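Local coordinates for protein bifunctional enzyme cysn/cysc (Mycobacterium tuberculosis, PDB 4BZP) that phosphorylates adenosine-5'-phosphosulfate on its 3'-hydroxyl with ATP, the APS kinase step of sulfate activation, and is captured here with ADP bound, at residues Ala22-Val25 against Glu26-Leu30; Gly47-Ala50 against Asp51-Phe54; Ala60-Leu63 against Arg64-His68; Tyr127-Arg131 against Ala132-Thr136. All coordinates share one frame; numbering follows the deposited sequence. Where two conformers were deposited one is given.

Interaction 1 (Ala22-Val25 against Glu26-Leu30); sequences AMLV and ERKLL
R27 folds its guanidinium back over the preceding turn, laying one face above the carbonyl O of M23 and the CA of L24. All of this lies on helix 18-31, the helix that follows the P-loop of this P-loop kinase. A bend at chi3 (-68°) turns the arginine back along the helix, and its NH1 comes within 3.5 Å of M23 CB. L24 meets the same arginine at about a right angle, while its CG touches K28 CE at 3.9 Å. The lysine bends only at its last torsion, and its NZ goes on to a salt bridge with D162 in the first turn of helix 161-173. On the buried flank V25 and L29 run side by side, CG1 of V25 meeting CD1 of L29 at 3.7 Å, with V25 against L81 and L29 against L79 of strand 79-82. Regular i to i+4 bonds carry the backbone, for instance K28 N to L24 O at 2.9 Å. E26 stretches out to bond V38 N of the neighbouring strand through OE2. Its other oxygen, OE1, accepts from a water at 2.7 Å, and the same water donates to M23 O at 2.8 Å.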
loop_
_atom_site.group_PDB
_atom_site.type_symbol
_atom_site.label_atom_id
_atom_site.label_comp_id
_atom_site.label_asym_id
_atom_site.label_seq_id
_atom_site.Cartn_x
_atom_site.Cartn_y
_atom_site.Cartn_z
ATOM N N ALA A 22 -9.917 13.881 9.958
ATOM C CA ALA A 22 -8.785 13.430 9.166
ATOM C C ALA A 22 -8.553 14.336 7.976
ATOM O O ALA A 22 -7.425 14.704 7.703
ATOM C CB ALA A 22 -9.028 11.960 8.709
ATOM N N MET A 23 -9.625 14.656 7.258
ATOM C CA MET A 23 -9.517 15.476 6.046
ATOM C C MET A 23 -9.013 16.875 6.377
ATOM O O MET A 23 -8.248 17.428 5.610
ATOM C CB MET A 23 -10.850 15.538 5.295
ATOM C CG MET A 23 -11.294 14.178 4.754
ATOM S SD MET A 23 -10.253 13.621 3.406
ATOM C CE MET A 23 -10.649 14.666 2.015
ATOM N N LEU A 24 -9.472 17.448 7.491
ATOM C CA LEU A 24 -9.053 18.790 7.843
ATOM C C LEU A 24 -7.623 18.796 8.335
ATOM O O LEU A 24 -6.840 19.691 8.019
ATOM C CB LEU A 24 -9.991 19.424 8.859
ATOM C CG LEU A 24 -9.612 20.883 9.205
ATOM C CD1 LEU A 24 -9.456 21.784 7.999
ATOM C CD2 LEU A 24 -10.684 21.447 10.099
ATOM N N VAL A 25 -7.206 17.791 9.084
ATOM C CA VAL A 25 -5.804 17.661 9.447
ATOM C C VAL A 25 -4.947 17.534 8.194
ATOM O O VAL A 25 -3.914 18.196 8.088
ATOM C CB VAL A 25 -5.550 16.454 10.383
ATOM C CG1 VAL A 25 -4.072 16.192 10.588
ATOM C CG2 VAL A 25 -6.225 16.628 11.719
ATOM N N GLU A 26 -5.384 16.739 7.241
ATOM C CA GLU A 26 -4.615 16.618 5.993
ATOM C C GLU A 26 -4.452 17.984 5.353
ATOM O O GLU A 26 -3.334 18.308 4.945
ATOM C CB GLU A 26 -5.336 15.650 5.061
ATOM C CG GLU A 26 -4.551 15.361 3.763
ATOM C CD GLU A 26 -5.337 14.594 2.705
ATOM O OE1 GLU A 26 -6.542 14.871 2.469
ATOM O OE2 GLU A 26 -4.791 13.589 2.199
ATOM N N ARG A 27 -5.525 18.749 5.230
ATOM C CA ARG A 27 -5.444 20.073 4.598
ATOM C C ARG A 27 -4.518 20.974 5.377
ATOM O O ARG A 27 -3.686 21.694 4.770
ATOM C CB ARG A 27 -6.833 20.686 4.454
ATOM C CG ARG A 27 -7.710 19.967 3.432
ATOM C CD ARG A 27 -8.999 20.651 2.995
ATOM N NE ARG A 27 -9.965 20.708 4.085
ATOM C CZ ARG A 27 -10.846 19.743 4.354
ATOM N NH1 ARG A 27 -10.875 18.650 3.608
ATOM N NH2 ARG A 27 -11.657 19.870 5.355
ATOM N N LYS A 28 -4.674 21.016 6.700
ATOM C CA LYS A 28 -3.824 21.898 7.528
ATOM C C LYS A 28 -2.362 21.575 7.338
ATOM O O LYS A 28 -1.514 22.485 7.242
ATOM C CB LYS A 28 -4.193 21.823 9.009
ATOM C CG LYS A 28 -5.479 22.541 9.398
ATOM C CD LYS A 28 -5.756 22.327 10.852
ATOM C CE LYS A 28 -7.047 22.932 11.349
ATOM N NZ LYS A 28 -6.925 24.430 11.318
ATOM N N LEU A 29 -2.008 20.301 7.267
ATOM C CA LEU A 29 -0.617 19.873 7.095
ATOM C C LEU A 29 -0.113 20.134 5.684
ATOM O O LEU A 29 1.024 20.612 5.507
ATOM C CB LEU A 29 -0.497 18.367 7.481
ATOM C CG LEU A 29 -0.667 17.993 8.947
ATOM C CD1 LEU A 29 -0.650 16.480 9.200
ATOM C CD2 LEU A 29 0.374 18.645 9.858
ATOM N N LEU A 30 -0.914 19.853 4.689
ATOM C CA LEU A 30 -0.527 20.121 3.285
ATOM C C LEU A 30 -0.350 21.623 3.067
ATOM O O LEU A 30 0.604 21.997 2.333
ATOM C CB LEU A 30 -1.517 19.530 2.323
ATOM C CG LEU A 30 -1.531 17.996 2.190
ATOM C CD1 LEU A 30 -2.730 17.577 1.353
ATOM C CD2 LEU A 30 -0.242 17.432 1.619
HETATM O O HOH W 1 -8.096 17.025 2.893
#

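Interaction 2 (Gly47-Ala50 against Asp51-Phe54); sequences GLNA and DLGF
L52 packs alongside N49, the two side chains pointing the same way, with CD1 of L52 4.0 Å from CB of N49. This is the apolar part of two overlapping type I turns, G47 to A50 and N49 to L52, in the loop between helices 41-44 and 56-75. The backbone supplies the bonds that close them. A50 N reaches G47 O at 3.0 Å, and L52 N reaches N49 O at 3.0 Å, coming from well above the carbonyl plane, 53° out of it. A water lies 2.8 Å from N49 O and 2.6 Å from L52 O.

The polar side chains turn to helix 56-75. D51 has its CG between the backbone N and the carbonyl carbon (chi1 60°), which brings OD1 back to 3.5 Å from N49 C. Its OD2 makes a salt bridge to R65 of that helix, and N49 OD1 accepts a hydrogen bond from the same arginine. R64 of the second subunit bonds the carbonyl O atoms of G47 and L48. A carboxylate oxygen of D51 and the amide oxygen of N49 on one arginine, with two backbone carbonyls taken by an arginine of the second subunit, imply a turn tied both to its own helix and to the dimer partner.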
loop_
_atom_site.group_PDB
_atom_site.type_symbol
_atom_site.label_atom_id
_atom_site.label_comp_id
_atom_site.label_asym_id
_atom_site.label_seq_id
_atom_site.Cartn_x
_atom_site.Cartn_y
_atom_site.Cartn_z
ATOM N N GLY A 47 -10.056 -1.385 -5.169
ATOM C CA GLY A 47 -8.774 -1.746 -5.833
ATOM C C GLY A 47 -8.053 -2.819 -5.042
ATOM O O GLY A 47 -8.349 -3.995 -5.168
ATOM N N LEU A 48 -7.165 -2.407 -4.161
ATOM C CA LEU A 48 -6.366 -3.327 -3.356
ATOM C C LEU A 48 -7.202 -4.396 -2.693
ATOM O O LEU A 48 -6.850 -5.562 -2.722
ATOM C CB LEU A 48 -5.563 -2.566 -2.310
ATOM C CG LEU A 48 -4.734 -3.429 -1.365
ATOM C CD1 LEU A 48 -3.702 -4.262 -2.094
ATOM C CD2 LEU A 48 -4.087 -2.567 -0.289
ATOM N N ASN A 49 -8.310 -3.941 -2.106
ATOM C CA ASN A 49 -9.152 -4.799 -1.324
ATOM C C ASN A 49 -10.417 -5.253 -2.014
ATOM O O ASN A 49 -11.389 -5.659 -1.344
ATOM C CB ASN A 49 -9.360 -4.160 0.073
ATOM C CG ASN A 49 -8.072 -4.082 0.858
ATOM O OD1 ASN A 49 -7.094 -4.781 0.644
ATOM N ND2 ASN A 49 -8.096 -3.185 1.883
ATOM N N ALA A 50 -10.410 -5.240 -3.333
ATOM C CA ALA A 50 -11.539 -5.724 -4.121
ATOM C C ALA A 50 -11.904 -7.168 -3.882
ATOM O O ALA A 50 -13.034 -7.552 -4.206
ATOM C CB ALA A 50 -11.300 -5.478 -5.610
ATOM N N ASP A 51 -10.989 -7.982 -3.403
ATOM C CA ASP A 51 -11.253 -9.378 -3.120
ATOM C C ASP A 51 -12.087 -9.577 -1.852
ATOM O O ASP A 51 -12.612 -10.686 -1.633
ATOM C CB ASP A 51 -9.966 -10.153 -2.985
ATOM C CG ASP A 51 -9.052 -9.640 -1.865
ATOM O OD1 ASP A 51 -8.846 -8.401 -1.780
ATOM O OD2 ASP A 51 -8.523 -10.501 -1.143
ATOM N N LEU A 52 -12.186 -8.562 -1.002
ATOM C CA LEU A 52 -12.864 -8.717 0.296
ATOM C C LEU A 52 -14.332 -8.359 0.211
ATOM O O LEU A 52 -14.734 -7.412 -0.461
ATOM C CB LEU A 52 -12.214 -7.790 1.322
ATOM C CG LEU A 52 -10.744 -8.107 1.625
ATOM C CD1 LEU A 52 -10.208 -7.111 2.680
ATOM C CD2 LEU A 52 -10.613 -9.504 2.113
ATOM N N GLY A 53 -15.110 -9.079 1.012
ATOM C CA GLY A 53 -16.503 -8.680 1.269
ATOM C C GLY A 53 -16.632 -8.101 2.663
ATOM O O GLY A 53 -15.699 -7.466 3.186
ATOM N N PHE A 54 -17.793 -8.330 3.292
ATOM C CA PHE A 54 -18.120 -7.729 4.568
ATOM C C PHE A 54 -18.432 -8.718 5.686
ATOM O O PHE A 54 -19.014 -8.347 6.731
ATOM C CB PHE A 54 -19.231 -6.715 4.387
ATOM C CG PHE A 54 -18.776 -5.506 3.627
ATOM C CD1 PHE A 54 -18.153 -4.440 4.283
ATOM C CD2 PHE A 54 -18.883 -5.473 2.245
ATOM C CE1 PHE A 54 -17.706 -3.351 3.555
ATOM C CE2 PHE A 54 -18.425 -4.382 1.523
ATOM C CZ PHE A 54 -17.852 -3.325 2.184
HETATM O O HOH W 2 -14.090 -4.919 -1.062
#

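Interaction 3 (Ala60-Leu63 against Arg64-His68); sequences AENL and RRLSH
E61 is gripped by two arginines of its own helix, R64 one turn on and R65 beside it, in a salt-bridge network on helix 56-75. R64 takes the carboxylate side-on: NE bonds OE1 at 2.8 Å and NH2 bonds OE2 at 2.9 Å, both on the syn side, with the two flat groups 33° apart. R65 comes to the opposite, anti side of OE2 with its NE at 2.9 Å, and its guanidinium stands at 79° to the carboxylate. The glutamate chain bends at chi2 (66°) to curl its end back to both partners, and three N-H groups should favour its charged form. The terminal nitrogens of R65 turn to the 47-54 loop of its own chain and those of R64 to the same loop of the second subunit.

Van der Waals packing lies on other sides of the helix. CD1 of L66 is 3.9 Å from ND2 of N62, the two side chains running the same way, and makes an apolar contact with CD2 of L63 at 4.2 Å. Nearby, S67 packs on A95 and V98 of helix 89-101.

Main-chain bonds such as R65 N to E61 O continue the helix. One carbonyl is shared: R64 O accepts from H68 N and, at 2.7 Å, from S67 OG.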
loop_
_atom_site.group_PDB
_atom_site.type_symbol
_atom_site.label_atom_id
_atom_site.label_comp_id
_atom_site.label_asym_id
_atom_site.label_seq_id
_atom_site.Cartn_x
_atom_site.Cartn_y
_atom_site.Cartn_z
ATOM N N ALA A 60 -12.006 -7.603 9.487
ATOM C CA ALA A 60 -10.772 -7.668 10.203
ATOM C C ALA A 60 -9.576 -7.616 9.240
ATOM O O ALA A 60 -8.583 -6.916 9.487
ATOM C CB ALA A 60 -10.640 -8.852 11.114
ATOM N N GLU A 61 -9.674 -8.331 8.129
ATOM C CA GLU A 61 -8.578 -8.380 7.153
ATOM C C GLU A 61 -8.435 -7.029 6.464
ATOM O O GLU A 61 -7.311 -6.634 6.182
ATOM C CB GLU A 61 -8.868 -9.512 6.161
ATOM C CG GLU A 61 -7.864 -9.589 5.023
ATOM C CD GLU A 61 -6.453 -9.962 5.459
ATOM O OE1 GLU A 61 -6.193 -10.346 6.607
ATOM O OE2 GLU A 61 -5.567 -9.842 4.587
ATOM N N ASN A 62 -9.516 -6.327 6.180
ATOM C CA ASN A 62 -9.473 -4.974 5.672
ATOM C C ASN A 62 -8.600 -4.103 6.572
ATOM O O ASN A 62 -7.706 -3.406 6.083
ATOM C CB ASN A 62 -10.894 -4.442 5.541
ATOM C CG ASN A 62 -10.946 -3.070 5.011
ATOM O OD1 ASN A 62 -10.550 -2.831 3.863
ATOM N ND2 ASN A 62 -11.421 -2.134 5.818
ATOM N N LEU A 63 -8.814 -4.155 7.877
ATOM C CA LEU A 63 -8.074 -3.364 8.824
ATOM C C LEU A 63 -6.649 -3.842 8.886
ATOM O O LEU A 63 -5.743 -2.981 8.982
ATOM C CB LEU A 63 -8.724 -3.374 10.198
ATOM C CG LEU A 63 -10.106 -2.754 10.287
ATOM C CD1 LEU A 63 -10.768 -3.094 11.589
ATOM C CD2 LEU A 63 -10.025 -1.248 10.082
ATOM N N ARG A 64 -6.391 -5.141 8.875
ATOM C CA ARG A 64 -5.022 -5.637 8.884
ATOM C C ARG A 64 -4.242 -5.071 7.694
ATOM O O ARG A 64 -3.129 -4.582 7.827
ATOM C CB ARG A 64 -5.022 -7.167 8.861
ATOM C CG ARG A 64 -3.653 -7.765 9.105
ATOM C CD ARG A 64 -3.567 -9.285 8.809
ATOM N NE ARG A 64 -3.647 -9.545 7.392
ATOM C CZ ARG A 64 -2.599 -9.434 6.546
ATOM N NH1 ARG A 64 -1.401 -9.098 6.999
ATOM N NH2 ARG A 64 -2.791 -9.645 5.281
ATOM N N ARG A 65 -4.843 -5.140 6.510
ATOM C CA ARG A 65 -4.153 -4.654 5.330
ATOM C C ARG A 65 -3.972 -3.142 5.442
ATOM O O ARG A 65 -2.891 -2.617 5.056
ATOM C CB ARG A 65 -4.925 -5.006 4.087
ATOM C CG ARG A 65 -4.994 -6.485 3.792
ATOM C CD ARG A 65 -5.683 -6.723 2.501
ATOM N NE ARG A 65 -6.073 -8.126 2.320
ATOM C CZ ARG A 65 -6.744 -8.551 1.244
ATOM N NH1 ARG A 65 -7.111 -7.706 0.334
ATOM N NH2 ARG A 65 -7.115 -9.819 1.204
ATOM N N LEU A 66 -4.986 -2.404 5.883
ATOM C CA LEU A 66 -4.869 -0.968 6.057
ATOM C C LEU A 66 -3.673 -0.678 6.980
ATOM O O LEU A 66 -2.915 0.303 6.743
ATOM C CB LEU A 66 -6.174 -0.377 6.634
ATOM C CG LEU A 66 -7.335 0.081 5.747
ATOM C CD1 LEU A 66 -8.577 0.397 6.512
ATOM C CD2 LEU A 66 -6.932 1.374 5.103
ATOM N N SER A 67 -3.488 -1.435 8.044
ATOM C CA SER A 67 -2.368 -1.165 8.923
ATOM C C SER A 67 -1.008 -1.295 8.230
ATOM O O SER A 67 -0.123 -0.490 8.491
ATOM C CB SER A 67 -2.425 -1.993 10.193
ATOM O OG SER A 67 -2.092 -3.369 10.008
ATOM N N HIS A 68 -0.858 -2.247 7.328
ATOM C CA HIS A 68 0.380 -2.408 6.569
ATOM C C HIS A 68 0.557 -1.350 5.494
ATOM O O HIS A 68 1.672 -0.866 5.274
ATOM C CB HIS A 68 0.427 -3.818 5.962
ATOM C CG HIS A 68 0.719 -4.878 6.967
ATOM N ND1 HIS A 68 1.955 -5.062 7.553
ATOM C CD2 HIS A 68 -0.082 -5.836 7.478
ATOM C CE1 HIS A 68 1.884 -6.037 8.432
ATOM N NE2 HIS A 68 0.651 -6.511 8.426
HETATM O O HOH W 3 -6.807 -12.263 2.800
#

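Interaction 4 (Tyr127-Arg131 against Ala132-Thr136); sequences YAKAR and AGEIT. With EDO (1,2-ethanediol), chain E.
A Schellman motif ends helix 126-131, with G133 as the residue that leaves helical geometry at a positive phi of 79°. Two backbone bonds define it. E134 N comes back to K129 O at 2.9 Å, and inside that loop G133 N reaches A130 O at 3.0 Å, well above the carbonyl plane. A132 N still bonds A128 O at 3.1 Å, with a further weak bond to K129 O, so the carbonyl of K129 serves both the last helical turn and the residue beyond the glycine.

Side chains on the outside of the turn close over K129. I135 crosses it obliquely, its CD1 lying 3.7 Å from CB of K129 and also near CD, so the aliphatic stem of the lysine forms the apolar side of the cap. E134 crosses the same stem at about a right angle, and its OE1 lies 3.6 Å from CG of K129. The lysine runs extended beyond CG, which carries its NZ past the carboxylate to 4.5 Å from E134 OE1, too far for a salt bridge, though the opposite charges may still attract weakly. A 1,2-ethanediol, probably from the crystallisation liquor, donates from O2 to E134 OE2 at 3.0 Å.

On the inner flank, Y127 packs against helix 115-121 and its hydroxyl hydrogen-bonds the carbonyl of S14 in the nucleotide-binding loop, while R131 forms a salt bridge with E119 of that helix. A130 rests on I141, in the long loop that leads from this cap toward strand 153-155.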
loop_
_atom_site.group_PDB
_atom_site.type_symbol
_atom_site.label_atom_id
_atom_site.label_comp_id
_atom_site.label_asym_id
_atom_site.label_seq_id
_atom_site.Cartn_x
_atom_site.Cartn_y
_atom_site.Cartn_z
ATOM N N TYR A 127 -27.430 5.349 8.977
ATOM C CA TYR A 127 -28.284 5.031 10.150
ATOM C C TYR A 127 -29.696 4.821 9.653
ATOM O O TYR A 127 -30.361 3.892 10.129
ATOM C CB TYR A 127 -28.253 6.105 11.247
ATOM C CG TYR A 127 -26.985 6.044 12.072
ATOM C CD1 TYR A 127 -25.879 6.753 11.685
ATOM C CD2 TYR A 127 -26.923 5.306 13.236
ATOM C CE1 TYR A 127 -24.693 6.689 12.445
ATOM C CE2 TYR A 127 -25.795 5.211 13.991
ATOM C CZ TYR A 127 -24.659 5.915 13.596
ATOM O OH TYR A 127 -23.498 5.767 14.328
ATOM N N ALA A 128 -30.195 5.666 8.741
ATOM C CA ALA A 128 -31.578 5.458 8.232
ATOM C C ALA A 128 -31.679 4.093 7.560
ATOM O O ALA A 128 -32.687 3.396 7.757
ATOM C CB ALA A 128 -31.955 6.570 7.282
ATOM N N LYS A 129 -30.677 3.676 6.790
ATOM C CA LYS A 129 -30.717 2.331 6.192
ATOM C C LYS A 129 -30.709 1.270 7.294
ATOM O O LYS A 129 -31.477 0.237 7.211
ATOM C CB LYS A 129 -29.557 2.098 5.264
ATOM C CG LYS A 129 -29.730 2.610 3.887
ATOM C CD LYS A 129 -28.709 1.979 2.960
ATOM C CE LYS A 129 -28.743 2.525 1.564
ATOM N NZ LYS A 129 -28.175 1.487 0.663
ATOM N N ALA A 130 -29.879 1.395 8.310
ATOM C CA ALA A 130 -29.794 0.388 9.370
ATOM C C ALA A 130 -31.125 0.254 10.070
ATOM O O ALA A 130 -31.585 -0.878 10.365
ATOM C CB ALA A 130 -28.693 0.750 10.361
ATOM N N ARG A 131 -31.767 1.364 10.364
ATOM C CA ARG A 131 -33.031 1.329 11.092
ATOM C C ARG A 131 -34.136 0.745 10.236
ATOM O O ARG A 131 -35.084 0.188 10.843
ATOM C CB ARG A 131 -33.461 2.705 11.528
ATOM C CG ARG A 131 -32.584 3.358 12.537
ATOM C CD ARG A 131 -32.335 2.557 13.777
ATOM N NE ARG A 131 -31.592 3.257 14.811
ATOM C CZ ARG A 131 -31.264 2.755 15.985
ATOM N NH1 ARG A 131 -31.587 1.487 16.275
ATOM N NH2 ARG A 131 -30.542 3.481 16.859
ATOM N N ALA A 132 -34.031 0.798 8.918
ATOM C CA ALA A 132 -34.998 0.232 8.013
ATOM C C ALA A 132 -34.686 -1.257 7.752
ATOM O O ALA A 132 -35.391 -1.866 6.965
ATOM C CB ALA A 132 -34.995 0.963 6.736
ATOM N N GLY A 133 -33.618 -1.793 8.352
ATOM C CA GLY A 133 -33.203 -3.191 8.136
ATOM C C GLY A 133 -32.454 -3.453 6.860
ATOM O O GLY A 133 -32.244 -4.597 6.442
ATOM N N GLU A 134 -31.990 -2.394 6.198
ATOM C CA GLU A 134 -31.288 -2.528 4.941
ATOM C C GLU A 134 -29.795 -2.746 5.108
ATOM O O GLU A 134 -29.090 -3.113 4.142
ATOM C CB GLU A 134 -31.538 -1.302 4.043
ATOM C CG GLU A 134 -32.961 -1.246 3.542
ATOM C CD GLU A 134 -33.265 0.024 2.804
ATOM O OE1 GLU A 134 -32.318 0.677 2.294
ATOM O OE2 GLU A 134 -34.485 0.386 2.817
ATOM N N ILE A 135 -29.301 -2.456 6.276
ATOM C CA ILE A 135 -27.889 -2.782 6.627
ATOM C C ILE A 135 -28.006 -3.514 7.935
ATOM O O ILE A 135 -28.660 -3.055 8.866
ATOM C CB ILE A 135 -26.993 -1.503 6.850
ATOM C CG1 ILE A 135 -26.832 -0.702 5.585
ATOM C CG2 ILE A 135 -25.595 -1.908 7.365
ATOM C CD1 ILE A 135 -26.211 0.684 5.812
ATOM N N THR A 136 -27.340 -4.653 8.050
ATOM C CA THR A 136 -27.264 -5.366 9.338
ATOM C C THR A 136 -25.770 -5.456 9.766
ATOM O O THR A 136 -24.866 -5.167 8.995
ATOM C CB THR A 136 -27.923 -6.776 9.259
ATOM O OG1 THR A 136 -27.217 -7.503 8.262
ATOM C CG2 THR A 136 -29.404 -6.645 8.880
HETATM C C1 EDO E . -33.638 4.726 4.539
HETATM O O1 EDO E . -34.503 5.697 3.956
HETATM C C2 EDO E . -33.764 3.488 3.698
HETATM O O2 EDO E . -35.145 3.214 3.531
#

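In the fold
Interactions 2 and 3 form one unit, their centres 11 Å apart: they meet at D51 OD2 and R65 NH2, 2.8 Å apart, and both contacts touch the second subunit. R65 thus links the E61 network to the turn of its own chain, whereas R64 carries the network across the dimer. Interaction 1 lies on the helix after the P-loop, with the A22 side chain about 8 Å from ADP; its centre is 23 Å from that of interaction 3. Interaction 4 is a surface cap, 31 Å from interaction 1 between centres, with the I135 side chain about 12 Å from ADP. Nearest atoms of interactions 2 and 4 are about 7 Å apart.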